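Local coordinates for acetylxylan esterase A (Aspergillus awamori, PDB 5X6S), which removes acetyl side groups from the backbone of acetylated xylans, as a secreted serine esterase of carbohydrate esterase family 1, at residues P31-A36 and S111-T116; I63-S68 and N97-T102. One frame throughout, in Å; residues are numbered along the deposited sequence.

Interaction 1: P31-A36 and S111-T116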
loop_
_atom_site.group_PDB
_atom_site.type_symbol
_atom_site.label_atom_id
_atom_site.label_comp_id
_atom_site.label_asym_id
_atom_site.label_seq_id
_atom_site.Cartn_x
_atom_site.Cartn_y
_atom_site.Cartn_z
ATOM N N PRO A 31 -14.053 -6.400 -1.996
ATOM C CA PRO A 31 -13.348 -7.492 -2.695
ATOM C C PRO A 31 -11.845 -7.289 -2.815
ATOM O O PRO A 31 -11.395 -6.162 -2.959
ATOM C CB PRO A 31 -14.005 -7.472 -4.090
ATOM C CG PRO A 31 -14.487 -6.080 -4.269
ATOM C CD PRO A 31 -14.853 -5.569 -2.913
ATOM N N GLY A 32 -11.097 -8.374 -2.748
ATOM C CA GLY A 32 -9.703 -8.379 -3.119
ATOM C C GLY A 32 -9.540 -8.328 -4.631
ATOM O O GLY A 32 -10.536 -8.226 -5.389
ATOM N N ILE A 33 -8.300 -8.323 -5.082
ATOM C CA ILE A 33 -8.006 -8.278 -6.533
ATOM C C ILE A 33 -6.887 -9.243 -6.827
ATOM O O ILE A 33 -5.894 -9.298 -6.100
ATOM C CB ILE A 33 -7.582 -6.850 -7.042
ATOM C CG1 ILE A 33 -8.751 -5.864 -6.971
ATOM C CG2 ILE A 33 -6.982 -6.925 -8.426
ATOM C CD1 ILE A 33 -8.350 -4.416 -7.117
ATOM N N VAL A 34 -7.047 -10.007 -7.883
ATOM C CA VAL A 34 -5.962 -10.848 -8.411
ATOM C C VAL A 34 -5.673 -10.410 -9.830
ATOM O O VAL A 34 -6.581 -10.412 -10.679
ATOM C CB VAL A 34 -6.310 -12.385 -8.416
ATOM C CG1 VAL A 34 -5.210 -13.198 -9.123
ATOM C CG2 VAL A 34 -6.489 -12.902 -7.008
ATOM N N VAL A 35 -4.412 -10.037 -10.103
ATOM C CA VAL A 35 -3.982 -9.679 -11.422
ATOM C C VAL A 35 -3.315 -10.949 -11.999
ATOM O O VAL A 35 -2.345 -11.459 -11.398
ATOM C CB VAL A 35 -2.994 -8.461 -11.454
ATOM C CG1 VAL A 35 -2.569 -8.116 -12.861
ATOM C CG2 VAL A 35 -3.510 -7.228 -10.725
ATOM N N ALA A 36 -3.842 -11.454 -13.110
ATOM C CA ALA A 36 -3.418 -12.705 -13.706
ATOM C C ALA A 36 -2.870 -12.429 -15.114
ATOM O O ALA A 36 -3.618 -11.998 -16.030
ATOM C CB ALA A 36 -4.585 -13.713 -13.747
ATOM N N SER A 111 -5.442 -3.459 0.454
ATOM C CA SER A 111 -4.531 -4.350 1.172
ATOM C C SER A 111 -4.592 -5.787 0.706
ATOM O O SER A 111 -3.825 -6.639 1.200
ATOM C CB SER A 111 -4.853 -4.319 2.685
ATOM O OG SER A 111 -6.119 -4.924 2.941
ATOM N N LYS A 112 -5.497 -6.086 -0.225
ATOM C CA LYS A 112 -5.703 -7.459 -0.707
ATOM C C LYS A 112 -5.598 -7.527 -2.235
ATOM O O LYS A 112 -6.505 -8.056 -2.896
ATOM C CB LYS A 112 -7.064 -8.028 -0.231
ATOM C CG LYS A 112 -7.185 -8.153 1.298
ATOM C CD LYS A 112 -8.533 -8.708 1.705
ATOM C CE LYS A 112 -8.550 -8.885 3.245
ATOM N NZ LYS A 112 -9.958 -9.060 3.710
ATOM N N VAL A 113 -4.447 -7.080 -2.758
ATOM C CA VAL A 113 -4.187 -7.062 -4.195
ATOM C C VAL A 113 -2.967 -7.941 -4.472
ATOM O O VAL A 113 -1.916 -7.816 -3.798
ATOM C CB VAL A 113 -4.014 -5.604 -4.750
ATOM C CG1 VAL A 113 -3.801 -5.597 -6.258
ATOM C CG2 VAL A 113 -5.171 -4.711 -4.352
ATOM N N PHE A 114 -3.113 -8.853 -5.429
ATOM C CA PHE A 114 -2.139 -9.915 -5.659
ATOM C C PHE A 114 -1.838 -9.961 -7.140
ATOM O O PHE A 114 -2.683 -9.581 -7.915
ATOM C CB PHE A 114 -2.726 -11.255 -5.148
ATOM C CG PHE A 114 -3.128 -11.177 -3.707
ATOM C CD1 PHE A 114 -2.158 -11.284 -2.694
ATOM C CD2 PHE A 114 -4.453 -10.967 -3.349
ATOM C CE1 PHE A 114 -2.514 -11.123 -1.347
ATOM C CE2 PHE A 114 -4.814 -10.832 -1.991
ATOM C CZ PHE A 114 -3.823 -10.907 -0.994
ATOM N N VAL A 115 -0.676 -10.462 -7.521
ATOM C CA VAL A 115 -0.293 -10.534 -8.914
ATOM C C VAL A 115 0.361 -11.875 -9.185
ATOM O O VAL A 115 1.119 -12.375 -8.329
ATOM C CB VAL A 115 0.585 -9.310 -9.357
ATOM C CG1 VAL A 115 1.833 -9.136 -8.520
ATOM C CG2 VAL A 115 0.871 -9.315 -10.868
ATOM N N THR A 116 0.049 -12.472 -10.340
ATOM C CA THR A 116 0.548 -13.802 -10.701
ATOM C C THR A 116 0.528 -13.911 -12.223
ATOM O O THR A 116 -0.180 -13.143 -12.909
ATOM C CB THR A 116 -0.279 -14.927 -10.019
ATOM O OG1 THR A 116 0.207 -16.191 -10.410
ATOM C CG2 THR A 116 -1.810 -14.830 -10.386
#
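I33 is bridged to V113 and V35 to V115 where strands 33-37 and 113-118 run parallel as neighbours in the central sheet of an alpha/beta-hydrolase fold. Four backbone hydrogen bonds join them: I33 N to K112 O (2.8 Å), F114 N to I33 O, V35 N to F114 O (2.8 Å, N-H...O 167°) and T116 N to V35 O. I33 and V35 thus use both N and O on this edge, while V34 and A36 bond to I63 and I65 on the other. Weaker CA-H...O contacts fill the gaps, as from V113 CA to I33 O (3.4 Å).

Beta-branched residues suit such extended, buried backbone. On the face under helix 91-106, I33 and V113 lie side by side, CB to CG1 4.1 Å, and V35 and V115 do the same. On the other face F114 stacks on F272 and also meets F274. T116, three residues before S119, the probable nucleophile, gives its hydroxyl to T140 O; with OG1 anti to the backbone N (chi1 179°), its methyl turns back toward strand 33-37, where CG2 packs 3.6 Å from V35 O and 4.0 Å from V34 CG1.

Interaction 2: I63-S68 and N97-T102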
loop_
_atom_site.group_PDB
_atom_site.type_symbol
_atom_site.label_atom_id
_atom_site.label_comp_id
_atom_site.label_asym_id
_atom_site.label_seq_id
_atom_site.Cartn_x
_atom_site.Cartn_y
_atom_site.Cartn_z
ATOM N N ILE A 63 -12.041 -9.676 -7.437
ATOM C CA ILE A 63 -12.124 -9.338 -8.848
ATOM C C ILE A 63 -10.812 -9.825 -9.496
ATOM O O ILE A 63 -9.758 -9.709 -8.881
ATOM C CB ILE A 63 -12.281 -7.805 -9.045
ATOM C CG1 ILE A 63 -13.664 -7.382 -8.507
ATOM C CG2 ILE A 63 -12.103 -7.373 -10.514
ATOM C CD1 ILE A 63 -13.861 -5.892 -8.387
ATOM N N VAL A 64 -10.883 -10.344 -10.702
ATOM C CA VAL A 64 -9.655 -10.684 -11.469
ATOM C C VAL A 64 -9.386 -9.726 -12.596
ATOM O O VAL A 64 -10.314 -9.384 -13.343
ATOM C CB VAL A 64 -9.680 -12.140 -12.073
ATOM C CG1 VAL A 64 -8.234 -12.575 -12.468
ATOM C CG2 VAL A 64 -10.333 -13.131 -11.129
ATOM N N ILE A 65 -8.149 -9.245 -12.715
ATOM C CA ILE A 65 -7.745 -8.354 -13.808
ATOM C C ILE A 65 -6.830 -9.141 -14.707
ATOM O O ILE A 65 -5.894 -9.759 -14.220
ATOM C CB ILE A 65 -6.981 -7.088 -13.340
ATOM C CG1 ILE A 65 -7.877 -6.210 -12.460
ATOM C CG2 ILE A 65 -6.456 -6.315 -14.568
ATOM C CD1 ILE A 65 -7.082 -5.102 -11.714
ATOM N N TYR A 66 -7.119 -9.129 -16.013
ATOM C CA TYR A 66 -6.343 -9.880 -16.997
ATOM C C TYR A 66 -5.780 -8.877 -17.977
ATOM O O TYR A 66 -6.478 -8.495 -18.939
ATOM C CB TYR A 66 -7.243 -10.938 -17.734
ATOM C CG TYR A 66 -7.932 -11.953 -16.851
ATOM C CD1 TYR A 66 -7.292 -13.152 -16.462
ATOM C CD2 TYR A 66 -9.238 -11.742 -16.407
ATOM C CE1 TYR A 66 -7.932 -14.106 -15.685
ATOM C CE2 TYR A 66 -9.885 -12.689 -15.621
ATOM C CZ TYR A 66 -9.248 -13.840 -15.228
ATOM O OH TYR A 66 -9.926 -14.725 -14.430
ATOM N N PRO A 67 -4.532 -8.405 -17.761
ATOM C CA PRO A 67 -3.941 -7.470 -18.730
ATOM C C PRO A 67 -3.676 -8.218 -20.032
ATOM O O PRO A 67 -3.555 -9.423 -20.006
ATOM C CB PRO A 67 -2.598 -7.063 -18.072
ATOM C CG PRO A 67 -2.789 -7.367 -16.590
ATOM C CD PRO A 67 -3.609 -8.663 -16.644
ATOM N N SER A 68 -3.644 -7.480 -21.154
ATOM C CA SER A 68 -3.518 -8.107 -22.475
ATOM C C SER A 68 -2.441 -7.406 -23.290
ATOM O O SER A 68 -2.543 -6.228 -23.591
ATOM C CB SER A 68 -4.838 -8.056 -23.212
ATOM O OG SER A 68 -4.925 -9.148 -24.049
ATOM N N ASN A 97 -2.074 1.005 -13.327
ATOM C CA ASN A 97 -3.264 1.812 -13.486
ATOM C C ASN A 97 -4.566 1.012 -13.548
ATOM O O ASN A 97 -5.642 1.465 -13.080
ATOM C CB ASN A 97 -3.079 2.772 -14.668
ATOM C CG ASN A 97 -2.003 3.802 -14.430
ATOM O OD1 ASN A 97 -1.640 4.072 -13.285
ATOM N ND2 ASN A 97 -1.443 4.358 -15.505
ATOM N N MET A 98 -4.514 -0.195 -14.097
ATOM C CA MET A 98 -5.663 -1.096 -14.075
ATOM C C MET A 98 -6.042 -1.426 -12.631
ATOM O O MET A 98 -7.240 -1.491 -12.268
ATOM C CB MET A 98 -5.325 -2.403 -14.774
ATOM C CG MET A 98 -5.050 -2.278 -16.225
ATOM S SD MET A 98 -4.558 -3.825 -16.996
ATOM C CE MET A 98 -3.685 -3.263 -18.427
ATOM N N VAL A 99 -5.025 -1.673 -11.812
ATOM C CA VAL A 99 -5.221 -1.924 -10.408
ATOM C C VAL A 99 -5.936 -0.779 -9.715
ATOM O O VAL A 99 -6.964 -0.975 -9.042
ATOM C CB VAL A 99 -3.897 -2.341 -9.707
ATOM C CG1 VAL A 99 -4.026 -2.267 -8.176
ATOM C CG2 VAL A 99 -3.518 -3.713 -10.149
ATOM N N THR A 100 -5.388 0.432 -9.847
ATOM C CA THR A 100 -5.912 1.540 -9.085
ATOM C C THR A 100 -7.315 1.906 -9.543
ATOM O O THR A 100 -8.150 2.278 -8.706
ATOM C CB THR A 100 -4.973 2.754 -9.125
ATOM O OG1 THR A 100 -4.892 3.233 -10.475
ATOM C CG2 THR A 100 -3.561 2.384 -8.538
ATOM N N TRP A 101 -7.586 1.759 -10.843
ATOM C CA TRP A 101 -8.922 2.008 -11.415
ATOM C C TRP A 101 -9.931 1.046 -10.778
ATOM O O TRP A 101 -11.023 1.465 -10.381
ATOM C CB TRP A 101 -8.944 1.817 -12.929
ATOM C CG TRP A 101 -10.264 2.119 -13.577
ATOM C CD1 TRP A 101 -10.738 3.349 -14.003
ATOM C CD2 TRP A 101 -11.321 1.196 -13.787
ATOM N NE1 TRP A 101 -11.997 3.220 -14.502
ATOM C CE2 TRP A 101 -12.386 1.911 -14.394
ATOM C CE3 TRP A 101 -11.472 -0.169 -13.541
ATOM C CZ2 TRP A 101 -13.579 1.294 -14.749
ATOM C CZ3 TRP A 101 -12.632 -0.775 -13.910
ATOM C CH2 TRP A 101 -13.692 -0.037 -14.488
ATOM N N THR A 102 -9.544 -0.223 -10.665
ATOM C CA THR A 102 -10.422 -1.261 -10.158
ATOM C C THR A 102 -10.673 -1.057 -8.643
ATOM O O THR A 102 -11.831 -1.223 -8.168
ATOM C CB THR A 102 -9.817 -2.662 -10.409
ATOM O OG1 THR A 102 -9.606 -2.839 -11.822
ATOM C CG2 THR A 102 -10.718 -3.789 -9.868
#
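I65 makes the most contacts with residues 97-102 of helix 91-106, touching M98, V99 and T102. The two segments run nearly antiparallel, at 150°, with their axes 9.8 Å apart, and no hydrogen bond crosses between them; between these two segments the contact is packing alone.

The apolar contacts centre on the two branches of I65. With CG1 anti to the carbonyl carbon (chi1 -63°) and the chain extended beyond it, CD1 is carried up to the helix, where it lies 4.1 Å from V99 CG2. The shorter branch, CG2, meets M98 SD at 4.0 Å, the two side chains passing at a slant. M98, unbranched and flexible, stretches along the strand to P67, whose CB is 3.9 Å from the same sulfur; the aliphatic proline ring gives the thioether an apolar surface with no polar hydrogen to satisfy. At the other end I63 and T102 meet tip to tip, CG2 to CG2 at 3.9 Å.

The polar bonds lie within the helix. T102 OG1 bonds to M98 O (2.8 Å), which also accepts the helical bond from T102 N, the two donors arriving from opposite faces of the carbonyl plane. The bond from OG1 satisfies a hydroxyl that is otherwise packed against hydrocarbon, for I65 CD1 comes within 3.4 Å of T102 OG1 and 3.7 Å of M98 O. Threonine is therefore well suited here: its hydroxyl turns back to its own helix while its methyl faces I63.

M19 of strand 18-23 borders M98 and T102, and I33 and V35 continue the apolar floor beneath T102 and V99. Strand 63-68, helix 91-106 packed on the sheet face and parallel strand 113-118, with strand 33-37 between the two strands, form a beta-alpha-beta crossover, as in the alpha/beta-hydrolase fold.

Both contacts are buried, and they share one sheet: strand 33-37 of interaction 1 is the neighbour of strand 63-68 of interaction 2, with V34 O probably accepting from I65 N and A36 N probably giving to I65 O. Their chemistry differs with direction. Interaction 1 works within the sheet, through backbone hydrogen bonds; interaction 2 works between layers, through side chains. Helix 91-106 ties them together, since V99 reaches V35 and V113, and T102 reaches I33. Along the chain interaction 2 is nested inside the loop closed by interaction 1. At the margins, S111 and K112 in one and T100 and W101 in the other lie against a second copy of the protein in the crystal assembly.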